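DinB-like Protein (PDB 3DI5) binds a divalent metal ion such as nickel within a DinB-type four-helix bundle, its reaction, if any, being unknown. Local coordinates at residues G8-W13 / A91-L96; S19-L24 / G84-N89; W48-A53 / N127-H132; P55-G60 / N109-R114. One frame throughout, in Å; residues are numbered along the deposited sequence.

Contact 1 of 4, residues G8-W13 / A91-L96; sequences GFLQSW and AFVEAL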
loop_
_atom_site.group_PDB
_atom_site.type_symbol
_atom_site.label_atom_id
_atom_site.label_comp_id
_atom_site.label_asym_id
_atom_site.label_seq_id
_atom_site.Cartn_x
_atom_site.Cartn_y
_atom_site.Cartn_z
ATOM N N GLY A 8 6.593 -2.017 17.166
ATOM C CA GLY A 8 7.049 -0.702 16.752
ATOM C C GLY A 8 6.670 -0.399 15.314
ATOM O O GLY A 8 6.274 0.726 14.995
ATOM N N PHE A 9 6.794 -1.402 14.442
ATOM C CA PHE A 9 6.412 -1.256 13.039
ATOM C C PHE A 9 4.911 -1.085 12.907
ATOM O O PHE A 9 4.457 -0.283 12.101
ATOM C CB PHE A 9 6.872 -2.441 12.177
ATOM C CG PHE A 9 6.251 -2.451 10.796
ATOM C CD1 PHE A 9 6.650 -1.539 9.836
ATOM C CD2 PHE A 9 5.248 -3.349 10.473
ATOM C CE1 PHE A 9 6.063 -1.525 8.581
ATOM C CE2 PHE A 9 4.656 -3.332 9.224
ATOM C CZ PHE A 9 5.073 -2.414 8.278
ATOM N N LEU A 10 4.143 -1.839 13.691
ATOM C CA LEU A 10 2.686 -1.823 13.576
ATOM C C LEU A 10 2.070 -0.504 14.062
ATOM O O LEU A 10 1.020 -0.099 13.574
ATOM C CB LEU A 10 2.068 -3.037 14.286
ATOM C CG LEU A 10 2.428 -4.364 13.606
ATOM C CD1 LEU A 10 2.001 -5.574 14.419
ATOM C CD2 LEU A 10 1.843 -4.421 12.213
ATOM N N GLN A 11 2.740 0.178 14.991
ATOM C CA GLN A 11 2.321 1.525 15.414
ATOM C C GLN A 11 2.490 2.526 14.262
ATOM O O GLN A 11 1.620 3.368 14.032
ATOM C CB GLN A 11 3.093 1.992 16.660
ATOM N N SER A 12 3.608 2.434 13.544
ATOM C CA SER A 12 3.805 3.213 12.324
ATOM C C SER A 12 2.824 2.758 11.226
ATOM O O SER A 12 2.124 3.577 10.639
ATOM C CB SER A 12 5.256 3.081 11.837
ATOM N N TRP A 13 2.762 1.456 10.976
ATOM C CA TRP A 13 1.915 0.896 9.919
ATOM C C TRP A 13 0.422 1.179 10.108
ATOM O O TRP A 13 -0.297 1.415 9.137
ATOM C CB TRP A 13 2.141 -0.621 9.807
ATOM C CG TRP A 13 1.422 -1.263 8.657
ATOM C CD1 TRP A 13 0.454 -2.214 8.731
ATOM C CD2 TRP A 13 1.616 -0.987 7.264
ATOM N NE1 TRP A 13 0.026 -2.545 7.461
ATOM C CE2 TRP A 13 0.730 -1.811 6.548
ATOM C CE3 TRP A 13 2.452 -0.113 6.556
ATOM C CZ2 TRP A 13 0.639 -1.783 5.162
ATOM C CZ3 TRP A 13 2.364 -0.083 5.170
ATOM C CH2 TRP A 13 1.467 -0.925 4.489
ATOM N N ALA A 91 -4.730 -9.443 5.682
ATOM C CA ALA A 91 -4.018 -10.699 5.450
ATOM C C ALA A 91 -2.521 -10.484 5.711
ATOM O O ALA A 91 -1.814 -11.334 6.229
ATOM C CB ALA A 91 -4.252 -11.169 4.027
ATOM N N PHE A 92 -2.040 -9.316 5.366
ATOM C CA PHE A 92 -0.629 -9.039 5.562
ATOM C C PHE A 92 -0.276 -9.032 7.053
ATOM O O PHE A 92 0.573 -9.800 7.511
ATOM C CB PHE A 92 -0.266 -7.702 4.927
ATOM C CG PHE A 92 1.035 -7.142 5.424
ATOM C CD1 PHE A 92 2.140 -7.965 5.584
ATOM C CD2 PHE A 92 1.140 -5.807 5.778
ATOM C CE1 PHE A 92 3.377 -7.432 6.049
ATOM C CE2 PHE A 92 2.344 -5.291 6.263
ATOM C CZ PHE A 92 3.448 -6.116 6.401
ATOM N N VAL A 93 -0.968 -8.166 7.792
ATOM C CA VAL A 93 -0.718 -7.906 9.207
ATOM C C VAL A 93 -0.971 -9.169 10.034
ATOM O O VAL A 93 -0.323 -9.405 11.060
ATOM C CB VAL A 93 -1.594 -6.708 9.672
ATOM C CG1 VAL A 93 -1.717 -6.621 11.189
ATOM C CG2 VAL A 93 -1.022 -5.394 9.087
ATOM N N GLU A 94 -1.901 -9.987 9.563
ATOM C CA GLU A 94 -2.163 -11.281 10.182
ATOM C C GLU A 94 -0.986 -12.233 9.997
ATOM O O GLU A 94 -0.664 -13.002 10.901
ATOM C CB GLU A 94 -3.437 -11.887 9.620
ATOM C CG GLU A 94 -4.699 -11.393 10.320
ATOM C CD GLU A 94 -5.963 -12.001 9.727
ATOM O OE1 GLU A 94 -5.899 -12.441 8.549
ATOM O OE2 GLU A 94 -7.013 -12.036 10.422
ATOM N N ALA A 95 -0.328 -12.158 8.843
ATOM C CA ALA A 95 0.783 -13.066 8.548
ATOM C C ALA A 95 2.027 -12.634 9.316
ATOM O O ALA A 95 2.755 -13.463 9.851
ATOM C CB ALA A 95 1.051 -13.138 7.051
ATOM N N LEU A 96 2.239 -11.327 9.392
ATOM C CA LEU A 96 3.354 -10.764 10.140
ATOM C C LEU A 96 3.252 -11.171 11.611
ATOM O O LEU A 96 4.238 -11.592 12.202
ATOM C CB LEU A 96 3.365 -9.232 10.008
ATOM C CG LEU A 96 4.695 -8.515 10.265
ATOM C CD1 LEU A 96 5.550 -8.581 9.028
ATOM C CD2 LEU A 96 4.478 -7.066 10.649
#
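Leu10 and Val93 face each other where helices 6-26 and 78-99 run nearly antiparallel, the short axes of 8-13 and 91-96 making 169° and passing 12.2 Å apart. No hydrogen bond crosses this gap. Trp13 and Phe92 form an offset edge-to-face (T-shaped) pair: the CD2-CE2 edge of Phe92 is turned to one face of the indole, with planes at 86° and 5.4 Å between the Phe92 centroid and that of the five-membered ring. Val93 reaches the same indole at its edge, CG2 lying 3.4 Å from Trp13 NE1. That N-H is hydrogen-bonded to Asn89 OD1, one turn before Val93, which helps to hold the indole in this rotation. Farther along, Leu96 lays CD2 against both Phe9 and Leu10, 3.8 Å from Phe9 CD2 and 4.0 Å from Leu10 CD2. With CG of Phe9 anti to the backbone N (chi1 168°), its ring extends toward the partner helix, where CE2 meets Phe92 CZ at 4.1 Å. Leu122 and Ile126 of helix 118-142 also touch Phe9. Such apolar packing between antiparallel helices is typical of a four-helix bundle interior, here that of the DinB fold.

Contact 2 of 4, residues S19-L24 / G84-N89; sequences STQKML and GYRKVN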
loop_
_atom_site.group_PDB
_atom_site.type_symbol
_atom_site.label_atom_id
_atom_site.label_comp_id
_atom_site.label_asym_id
_atom_site.label_seq_id
_atom_site.Cartn_x
_atom_site.Cartn_y
_atom_site.Cartn_z
ATOM N N SER A 19 -4.865 6.027 7.460
ATOM C CA SER A 19 -4.823 7.191 6.575
ATOM C C SER A 19 -5.099 6.837 5.103
ATOM O O SER A 19 -5.833 7.530 4.428
ATOM C CB SER A 19 -3.463 7.897 6.717
ATOM O OG SER A 19 -3.192 8.737 5.595
ATOM N N THR A 20 -4.518 5.751 4.613
ATOM C CA THR A 20 -4.694 5.347 3.227
ATOM C C THR A 20 -6.116 4.871 2.984
ATOM O O THR A 20 -6.724 5.230 1.985
ATOM C CB THR A 20 -3.658 4.261 2.828
ATOM O OG1 THR A 20 -2.350 4.777 3.083
ATOM C CG2 THR A 20 -3.764 3.892 1.355
ATOM N N GLN A 21 -6.641 4.088 3.922
ATOM C CA GLN A 21 -7.981 3.527 3.818
ATOM C C GLN A 21 -9.054 4.612 3.810
ATOM O O GLN A 21 -10.052 4.475 3.099
ATOM C CB GLN A 21 -8.228 2.552 4.972
ATOM C CG GLN A 21 -9.560 1.808 4.912
ATOM C CD GLN A 21 -9.580 0.742 3.840
ATOM O OE1 GLN A 21 -8.859 -0.246 3.929
ATOM N NE2 GLN A 21 -10.437 0.916 2.838
ATOM N N LYS A 22 -8.853 5.670 4.599
ATOM C CA LYS A 22 -9.784 6.809 4.642
ATOM C C LYS A 22 -9.884 7.493 3.280
ATOM O O LYS A 22 -10.969 7.868 2.841
ATOM C CB LYS A 22 -9.347 7.857 5.671
ATOM C CG LYS A 22 -9.565 7.482 7.127
ATOM C CD LYS A 22 -9.261 8.664 8.092
ATOM C CE LYS A 22 -7.885 9.299 7.786
ATOM N NZ LYS A 22 -7.422 10.196 8.876
HETATM N N MSE A 23 -8.735 7.673 2.629
HETATM C CA MSE A 23 -8.711 8.257 1.306
HETATM C C MSE A 23 -9.382 7.356 0.268
HETATM O O MSE A 23 -10.252 7.803 -0.483
HETATM C CB MSE A 23 -7.290 8.625 0.931
HETATM C CG MSE A 23 -6.820 9.796 1.754
HETATM SE SE MSE A 23 -5.159 10.254 1.078
HETATM C CE MSE A 23 -4.444 11.248 2.589
ATOM N N LEU A 24 -9.037 6.081 0.280
ATOM C CA LEU A 24 -9.657 5.094 -0.607
ATOM C C LEU A 24 -11.142 5.045 -0.425
ATOM O O LEU A 24 -11.862 4.844 -1.388
ATOM C CB LEU A 24 -9.054 3.685 -0.392
ATOM C CG LEU A 24 -7.652 3.478 -0.995
ATOM C CD1 LEU A 24 -7.135 2.080 -0.732
ATOM C CD2 LEU A 24 -7.659 3.738 -2.480
ATOM N N GLY A 84 -10.440 -4.205 -1.509
ATOM C CA GLY A 84 -9.137 -4.816 -1.788
ATOM C C GLY A 84 -8.024 -4.387 -0.850
ATOM O O GLY A 84 -7.331 -5.234 -0.304
ATOM N N TYR A 85 -7.841 -3.085 -0.666
ATOM C CA TYR A 85 -6.834 -2.587 0.279
ATOM C C TYR A 85 -7.100 -3.107 1.705
ATOM O O TYR A 85 -6.181 -3.554 2.373
ATOM C CB TYR A 85 -6.814 -1.071 0.307
ATOM C CG TYR A 85 -5.656 -0.502 1.102
ATOM C CD1 TYR A 85 -4.374 -0.496 0.589
ATOM C CD2 TYR A 85 -5.848 0.003 2.376
ATOM C CE1 TYR A 85 -3.318 0.030 1.308
ATOM C CE2 TYR A 85 -4.809 0.499 3.111
ATOM C CZ TYR A 85 -3.547 0.519 2.577
ATOM O OH TYR A 85 -2.516 1.038 3.311
ATOM N N ARG A 86 -8.350 -3.047 2.154
ATOM C CA ARG A 86 -8.699 -3.480 3.502
ATOM C C ARG A 86 -8.342 -4.951 3.673
ATOM O O ARG A 86 -7.692 -5.326 4.648
ATOM C CB ARG A 86 -10.192 -3.272 3.782
ATOM C CG ARG A 86 -10.625 -3.724 5.177
ATOM C CD ARG A 86 -12.067 -3.376 5.509
ATOM N NE ARG A 86 -12.285 -1.930 5.473
ATOM C CZ ARG A 86 -12.952 -1.270 4.524
ATOM N NH1 ARG A 86 -13.530 -1.910 3.501
ATOM N NH2 ARG A 86 -13.056 0.057 4.611
ATOM N N LYS A 87 -8.762 -5.754 2.697
ATOM C CA LYS A 87 -8.593 -7.215 2.687
ATOM C C LYS A 87 -7.129 -7.623 2.768
ATOM O O LYS A 87 -6.750 -8.438 3.625
ATOM C CB LYS A 87 -9.190 -7.785 1.391
ATOM C CG LYS A 87 -9.936 -9.084 1.519
ATOM C CD LYS A 87 -10.713 -9.371 0.231
ATOM N N VAL A 88 -6.312 -7.064 1.876
ATOM C CA VAL A 88 -4.918 -7.472 1.765
ATOM C C VAL A 88 -4.058 -6.933 2.914
ATOM O O VAL A 88 -3.114 -7.593 3.341
ATOM C CB VAL A 88 -4.293 -7.103 0.392
ATOM C CG1 VAL A 88 -3.980 -5.619 0.293
ATOM C CG2 VAL A 88 -3.056 -7.928 0.174
ATOM N N ASN A 89 -4.393 -5.749 3.426
ATOM C CA ASN A 89 -3.735 -5.253 4.627
ATOM C C ASN A 89 -3.990 -6.191 5.813
ATOM O O ASN A 89 -3.091 -6.504 6.567
ATOM C CB ASN A 89 -4.168 -3.824 4.977
ATOM C CG ASN A 89 -3.336 -3.242 6.113
ATOM O OD1 ASN A 89 -2.109 -3.199 6.029
ATOM N ND2 ASN A 89 -3.989 -2.844 7.194
#
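Tyr85 reaches from helix 78-99 against Thr20, Gln21 and Leu24 of helix 6-26, and its atoms meet them in turn. Its CB starts against Leu24, whose CD1 lies 3.3 Å away, a tight fit for two carbons. CG is 3.5 Å from the same Leu24 CD1. Because CG stands anti to the backbone N, the ring runs out across the gap between the helices. At CD2 the edge of the ring meets Gln21 OE1, in plane and 3.4 Å away. Near the far end Thr20 takes over: its CG2 sits over one face, 4.0 Å from the ring centroid and 27° off the normal, a CH-pi contact, while Thr20 CB lies 3.5 Å from Tyr85 OH. The hydroxyl is hydrogen-bonded to Gln129 OE1 of helix 118-142, and Ile50, Val51 and Ile54 of helix 43-58 also touch this tyrosine. One residue thus touches all three other helices of the DinB four-helix bundle, in which 19-24 and 84-89 run antiparallel at 155°, their axes 10.4 Å apart. Toward the surface, Gln21 bends at chi2 and lays its amide over a face of the Arg86 guanidinium, the two planes 24° apart. Gln21 NE2 and Arg86 NH2 are both donors, so their 3.3 Å approach is a stack without a hydrogen bond. The amide nitrogen instead gives its hydrogens to Asp25 OD1 and Ala82 O, and Arg86 has long, weak ion pairs with Asp25 and Asp83.

Contact 3 of 4, residues W48-A53 / N127-H132; sequences WHIVTA and NHQNHH. With NI (nickel (II) ion), chain B.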
loop_
_atom_site.group_PDB
_atom_site.type_symbol
_atom_site.label_atom_id
_atom_site.label_comp_id
_atom_site.label_asym_id
_atom_site.label_seq_id
_atom_site.Cartn_x
_atom_site.Cartn_y
_atom_site.Cartn_z
ATOM N N TRP A 48 -5.024 1.397 -7.289
ATOM C CA TRP A 48 -4.803 -0.035 -7.415
ATOM C C TRP A 48 -3.306 -0.411 -7.298
ATOM O O TRP A 48 -2.979 -1.463 -6.814
ATOM C CB TRP A 48 -5.392 -0.525 -8.728
ATOM C CG TRP A 48 -5.561 -1.993 -8.845
ATOM C CD1 TRP A 48 -5.075 -2.771 -9.834
ATOM C CD2 TRP A 48 -6.314 -2.858 -7.977
ATOM N NE1 TRP A 48 -5.468 -4.081 -9.644
ATOM C CE2 TRP A 48 -6.220 -4.158 -8.504
ATOM C CE3 TRP A 48 -7.054 -2.657 -6.803
ATOM C CZ2 TRP A 48 -6.831 -5.255 -7.906
ATOM C CZ3 TRP A 48 -7.655 -3.733 -6.208
ATOM C CH2 TRP A 48 -7.545 -5.029 -6.757
ATOM N N HIS A 49 -2.407 0.471 -7.726
ATOM C CA HIS A 49 -0.974 0.236 -7.593
ATOM C C HIS A 49 -0.585 0.126 -6.099
ATOM O O HIS A 49 0.244 -0.703 -5.722
ATOM C CB HIS A 49 -0.222 1.380 -8.305
ATOM C CG HIS A 49 1.272 1.281 -8.248
ATOM N ND1 HIS A 49 1.976 0.271 -8.861
ATOM C CD2 HIS A 49 2.198 2.133 -7.747
ATOM C CE1 HIS A 49 3.272 0.472 -8.686
ATOM N NE2 HIS A 49 3.435 1.593 -8.009
ATOM N N ILE A 50 -1.220 0.936 -5.253
ATOM C CA ILE A 50 -1.017 0.909 -3.782
ATOM C C ILE A 50 -1.489 -0.399 -3.179
ATOM O O ILE A 50 -0.823 -1.024 -2.327
ATOM C CB ILE A 50 -1.786 2.090 -3.124
ATOM C CG1 ILE A 50 -1.027 3.383 -3.380
ATOM C CG2 ILE A 50 -1.973 1.910 -1.567
ATOM C CD1 ILE A 50 -1.886 4.621 -3.282
ATOM N N VAL A 51 -2.644 -0.826 -3.630
ATOM C CA VAL A 51 -3.187 -2.066 -3.165
ATOM C C VAL A 51 -2.252 -3.231 -3.504
ATOM O O VAL A 51 -1.875 -4.021 -2.619
ATOM C CB VAL A 51 -4.589 -2.269 -3.728
ATOM C CG1 VAL A 51 -5.150 -3.591 -3.247
ATOM C CG2 VAL A 51 -5.525 -1.083 -3.301
ATOM N N THR A 52 -1.848 -3.306 -4.775
ATOM C CA THR A 52 -1.068 -4.421 -5.282
ATOM C C THR A 52 0.362 -4.388 -4.798
ATOM O O THR A 52 1.002 -5.452 -4.709
ATOM C CB THR A 52 -1.058 -4.498 -6.839
ATOM O OG1 THR A 52 -0.444 -3.320 -7.392
ATOM C CG2 THR A 52 -2.423 -4.609 -7.367
ATOM N N ALA A 53 0.861 -3.186 -4.473
ATOM C CA ALA A 53 2.206 -3.004 -3.957
ATOM C C ALA A 53 2.492 -3.757 -2.662
ATOM O O ALA A 53 3.657 -4.058 -2.392
ATOM C CB ALA A 53 2.545 -1.491 -3.799
ATOM N N ASN A 127 7.288 3.909 2.600
ATOM C CA ASN A 127 7.766 5.009 1.790
ATOM C C ASN A 127 7.113 5.071 0.402
ATOM O O ASN A 127 6.678 6.142 -0.052
ATOM C CB ASN A 127 9.272 4.899 1.596
ATOM C CG ASN A 127 10.061 5.316 2.805
ATOM O OD1 ASN A 127 9.510 5.802 3.799
ATOM N ND2 ASN A 127 11.380 5.139 2.727
ATOM N N HIS A 128 7.023 3.900 -0.239
ATOM C CA HIS A 128 6.387 3.746 -1.554
ATOM C C HIS A 128 4.927 4.183 -1.480
ATOM O O HIS A 128 4.495 5.009 -2.280
ATOM C CB HIS A 128 6.524 2.289 -2.041
ATOM C CG HIS A 128 5.813 1.986 -3.332
ATOM N ND1 HIS A 128 4.643 1.260 -3.386
ATOM C CD2 HIS A 128 6.127 2.286 -4.613
ATOM C CE1 HIS A 128 4.261 1.140 -4.651
ATOM N NE2 HIS A 128 5.146 1.759 -5.412
ATOM N N GLN A 129 4.187 3.606 -0.534
ATOM C CA GLN A 129 2.783 3.908 -0.313
ATOM C C GLN A 129 2.529 5.399 -0.064
ATOM O O GLN A 129 1.541 5.943 -0.536
ATOM C CB GLN A 129 2.286 3.122 0.871
ATOM C CG GLN A 129 0.775 3.213 1.075
ATOM C CD GLN A 129 0.297 2.364 2.188
ATOM O OE1 GLN A 129 -0.488 1.434 1.978
ATOM N NE2 GLN A 129 0.764 2.661 3.406
ATOM N N ASN A 130 3.438 6.036 0.672
ATOM C CA ASN A 130 3.308 7.432 1.068
ATOM C C ASN A 130 3.541 8.360 -0.132
ATOM O O ASN A 130 2.864 9.372 -0.294
ATOM C CB ASN A 130 4.308 7.720 2.200
ATOM C CG ASN A 130 4.205 9.142 2.757
ATOM O OD1 ASN A 130 3.212 9.845 2.553
ATOM N ND2 ASN A 130 5.238 9.560 3.480
ATOM N N HIS A 131 4.507 8.006 -0.970
ATOM C CA HIS A 131 4.754 8.736 -2.218
ATOM C C HIS A 131 3.503 8.796 -3.095
ATOM O O HIS A 131 3.105 9.877 -3.551
ATOM C CB HIS A 131 5.879 8.058 -2.997
ATOM C CG HIS A 131 5.964 8.479 -4.429
ATOM N ND1 HIS A 131 6.415 9.724 -4.816
ATOM C CD2 HIS A 131 5.697 7.798 -5.571
ATOM C CE1 HIS A 131 6.405 9.796 -6.136
ATOM N NE2 HIS A 131 5.979 8.641 -6.617
ATOM N N HIS A 132 2.923 7.631 -3.336
ATOM C CA HIS A 132 1.738 7.490 -4.193
ATOM C C HIS A 132 0.449 8.028 -3.588
ATOM O O HIS A 132 -0.437 8.535 -4.304
ATOM C CB HIS A 132 1.537 6.026 -4.568
ATOM C CG HIS A 132 2.477 5.537 -5.615
ATOM N ND1 HIS A 132 2.479 6.034 -6.896
ATOM C CD2 HIS A 132 3.448 4.591 -5.577
ATOM C CE1 HIS A 132 3.402 5.412 -7.603
ATOM N NE2 HIS A 132 3.989 4.522 -6.831
HETATM NI NI NI B . 5.378 2.735 -7.554
HETATM O O HOH W 1 0.771 0.118 -0.504
HETATM O O HOH W 2 5.354 3.351 -9.877
HETATM O O HOH W 3 7.413 3.721 -7.302
HETATM O O HOH W 4 6.558 0.793 -8.198
#
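The nickel ion is gripped by three imidazole nitrogens, His49 NE2 at 2.3 Å and His128 NE2 and His132 NE2 at 2.4 Å each, and three water molecules complete six ligands. Helix 43-58 supplies the first histidine and helix 118-142 the other two, from segments that run antiparallel at 173°. His128 and His132, one turn apart, leave the helix differently: CG is anti to the backbone N in His128 but anti to the carbonyl carbon in His132 (chi1 -76°). An edge of His49 is turned to one face of His132 in an offset edge-to-face pair with planes at 82°, and His49 CD2 is 3.1 Å from His132 NE2. Ala53 closes in at the edge of His128, its CB 3.3 Å from His128 CE1. Deeper in the bundle, Ile50 packs against His132 CB and Gln129, and a water donates to both Ile50 O and Gln129 OE1, the latter also hydrogen-bonded to Tyr85 OH of helix 78-99. His49 ND1 is hydrogen-bonded to Asp71 OD2 and His132 ND1 to Gln135 OE1, which with the nickel bond holds each ring's rotation. Three waters imply positions that another ligand could take, consistent with the divalent-metal site predicted at these histidines.

Contact 4 of 4, residues P55-G60 / N109-R114; sequences PVILSG and NDFFGR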
loop_
_atom_site.group_PDB
_atom_site.type_symbol
_atom_site.label_atom_id
_atom_site.label_comp_id
_atom_site.label_asym_id
_atom_site.label_seq_id
_atom_site.Cartn_x
_atom_site.Cartn_y
_atom_site.Cartn_z
ATOM N N PRO A 55 1.596 -7.118 -1.521
ATOM C CA PRO A 55 2.244 -8.381 -1.889
ATOM C C PRO A 55 3.492 -8.288 -2.785
ATOM O O PRO A 55 4.323 -9.180 -2.702
ATOM C CB PRO A 55 1.124 -9.190 -2.560
ATOM C CG PRO A 55 0.056 -8.196 -2.909
ATOM C CD PRO A 55 0.181 -7.070 -1.938
ATOM N N VAL A 56 3.671 -7.226 -3.580
ATOM C CA VAL A 56 4.812 -7.162 -4.496
ATOM C C VAL A 56 6.095 -6.803 -3.738
ATOM O O VAL A 56 7.155 -7.428 -3.912
ATOM C CB VAL A 56 4.548 -6.180 -5.662
ATOM C CG1 VAL A 56 5.833 -5.938 -6.493
ATOM C CG2 VAL A 56 3.390 -6.712 -6.537
ATOM N N ILE A 57 6.002 -5.798 -2.880
ATOM C CA ILE A 57 7.150 -5.403 -2.089
ATOM C C ILE A 57 7.492 -6.518 -1.064
ATOM O O ILE A 57 8.652 -6.807 -0.828
ATOM C CB ILE A 57 6.927 -4.005 -1.443
ATOM C CG1 ILE A 57 7.054 -2.906 -2.510
ATOM C CG2 ILE A 57 7.854 -3.801 -0.261
ATOM C CD1 ILE A 57 6.748 -1.482 -1.987
ATOM N N LEU A 58 6.506 -7.199 -0.490
ATOM C CA LEU A 58 6.846 -8.164 0.549
ATOM C C LEU A 58 7.240 -9.567 0.013
ATOM O O LEU A 58 7.653 -10.450 0.801
ATOM C CB LEU A 58 5.730 -8.221 1.605
ATOM C CG LEU A 58 5.526 -6.853 2.296
ATOM C CD1 LEU A 58 4.654 -6.955 3.413
ATOM C CD2 LEU A 58 6.852 -6.251 2.788
ATOM N N SER A 59 7.159 -9.770 -1.306
ATOM C CA SER A 59 7.270 -11.130 -1.859
ATOM C C SER A 59 8.608 -11.791 -1.559
ATOM O O SER A 59 8.656 -12.968 -1.231
ATOM C CB SER A 59 6.989 -11.158 -3.371
ATOM O OG SER A 59 7.995 -10.479 -4.101
ATOM N N GLY A 60 9.681 -11.014 -1.651
ATOM C CA GLY A 60 11.033 -11.517 -1.425
ATOM C C GLY A 60 11.351 -11.837 0.022
ATOM O O GLY A 60 12.356 -12.476 0.302
ATOM N N ASN A 109 17.027 -10.827 3.115
ATOM C CA ASN A 109 16.336 -11.392 1.958
ATOM C C ASN A 109 16.669 -10.576 0.690
ATOM O O ASN A 109 17.352 -9.526 0.727
ATOM C CB ASN A 109 14.832 -11.452 2.214
ATOM C CG ASN A 109 14.397 -12.701 2.970
ATOM O OD1 ASN A 109 14.477 -13.813 2.450
ATOM N ND2 ASN A 109 13.881 -12.515 4.185
ATOM N N ASP A 110 16.213 -11.086 -0.441
ATOM C CA ASP A 110 16.526 -10.488 -1.720
ATOM C C ASP A 110 15.443 -9.514 -2.121
ATOM O O ASP A 110 14.291 -9.916 -2.308
ATOM C CB ASP A 110 16.646 -11.568 -2.790
ATOM C CG ASP A 110 16.945 -10.991 -4.156
ATOM O OD1 ASP A 110 17.965 -10.271 -4.287
ATOM O OD2 ASP A 110 16.161 -11.245 -5.096
ATOM N N PHE A 111 15.796 -8.237 -2.267
ATOM C CA PHE A 111 14.830 -7.274 -2.818
ATOM C C PHE A 111 15.143 -6.987 -4.271
ATOM O O PHE A 111 16.068 -6.234 -4.579
ATOM C CB PHE A 111 14.746 -5.972 -2.020
ATOM C CG PHE A 111 13.651 -5.034 -2.526
ATOM C CD1 PHE A 111 12.303 -5.397 -2.430
ATOM C CD2 PHE A 111 13.961 -3.829 -3.139
ATOM C CE1 PHE A 111 11.283 -4.546 -2.918
ATOM C CE2 PHE A 111 12.947 -2.979 -3.628
ATOM C CZ PHE A 111 11.607 -3.340 -3.504
ATOM N N PHE A 112 14.387 -7.624 -5.161
ATOM C CA PHE A 112 14.586 -7.453 -6.597
ATOM C C PHE A 112 16.074 -7.295 -6.949
ATOM O O PHE A 112 16.474 -6.296 -7.550
ATOM C CB PHE A 112 13.804 -6.234 -7.110
ATOM C CG PHE A 112 12.325 -6.290 -6.825
ATOM C CD1 PHE A 112 11.559 -7.382 -7.247
ATOM C CD2 PHE A 112 11.702 -5.270 -6.135
ATOM C CE1 PHE A 112 10.192 -7.447 -6.980
ATOM C CE2 PHE A 112 10.334 -5.324 -5.864
ATOM C CZ PHE A 112 9.584 -6.423 -6.291
ATOM N N GLY A 113 16.891 -8.258 -6.540
ATOM C CA GLY A 113 18.319 -8.250 -6.901
ATOM C C GLY A 113 19.309 -7.864 -5.812
ATOM O O GLY A 113 20.424 -8.360 -5.813
ATOM N N ARG A 114 18.928 -6.980 -4.890
ATOM C CA ARG A 114 19.838 -6.595 -3.800
ATOM C C ARG A 114 19.449 -7.259 -2.465
ATOM O O ARG A 114 18.271 -7.415 -2.172
ATOM C CB ARG A 114 19.973 -5.063 -3.678
ATOM C CG ARG A 114 18.671 -4.257 -3.460
ATOM C CD ARG A 114 18.884 -2.775 -3.883
#
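A beta hairpin of strands 108-111 and 114-117, with a two-residue loop, folds over the C-terminal end of helix 43-58. Its type I' turn from Phe111 to Arg114 is closed by paired backbone bonds, Phe111 N to Arg114 O at 2.6 Å and Arg114 N to Phe111 O at 3.0 Å. Phe112, at the turn, sends its ring back to the helix, where CZ lies 3.5 Å from Val56 O and 3.8 Å from Val56 CG1. The side chains of Val56 and Phe112 cross at about a right angle, and the ring touches Val56 through CZ. Phe111 comes in beside it, its CE1 placed 4.0 Å from Ile57 O with that oxygen near the ring plane; CD2 of Phe112 lies over one of its faces, near the rim, and Phe121 of helix 118-142 also meets this ring. Val56 O has a true polar partner in Ser59 OG, which donates to it at 3.2 Å, tilted 30° from the carbonyl plane. At the other end of the contact Gly60 CA lies 3.7 Å from Asp110 O, and Asn109 CB touches Gly60 O at 3.3 Å. The type I' turn is characteristic of two-residue beta hairpins, here packed on the helix by its aromatic side chains.

Contacts 1 and 2 are two levels of the same helix pair, 6-26 with 78-99, their centres 13 Å apart and linked through Trp13 and Asn89. Contact 3 joins the other antiparallel pair and holds the nickel; its centre is 11 Å from that of contact 2. Gln129 bridges the two pairs, reaching Tyr85 of contact 2 and, with its NE2 3.6 Å from Trp13 CZ3, packing on contact 1. Contact 4 continues helix 43-58 beyond contact 3, with Ile57 CD1 3.7 Å from His128 ND1 and the Ile57 side chain about 7 Å from the nickel, whereas those of Trp13 and Tyr85 each lie about 13 Å from it.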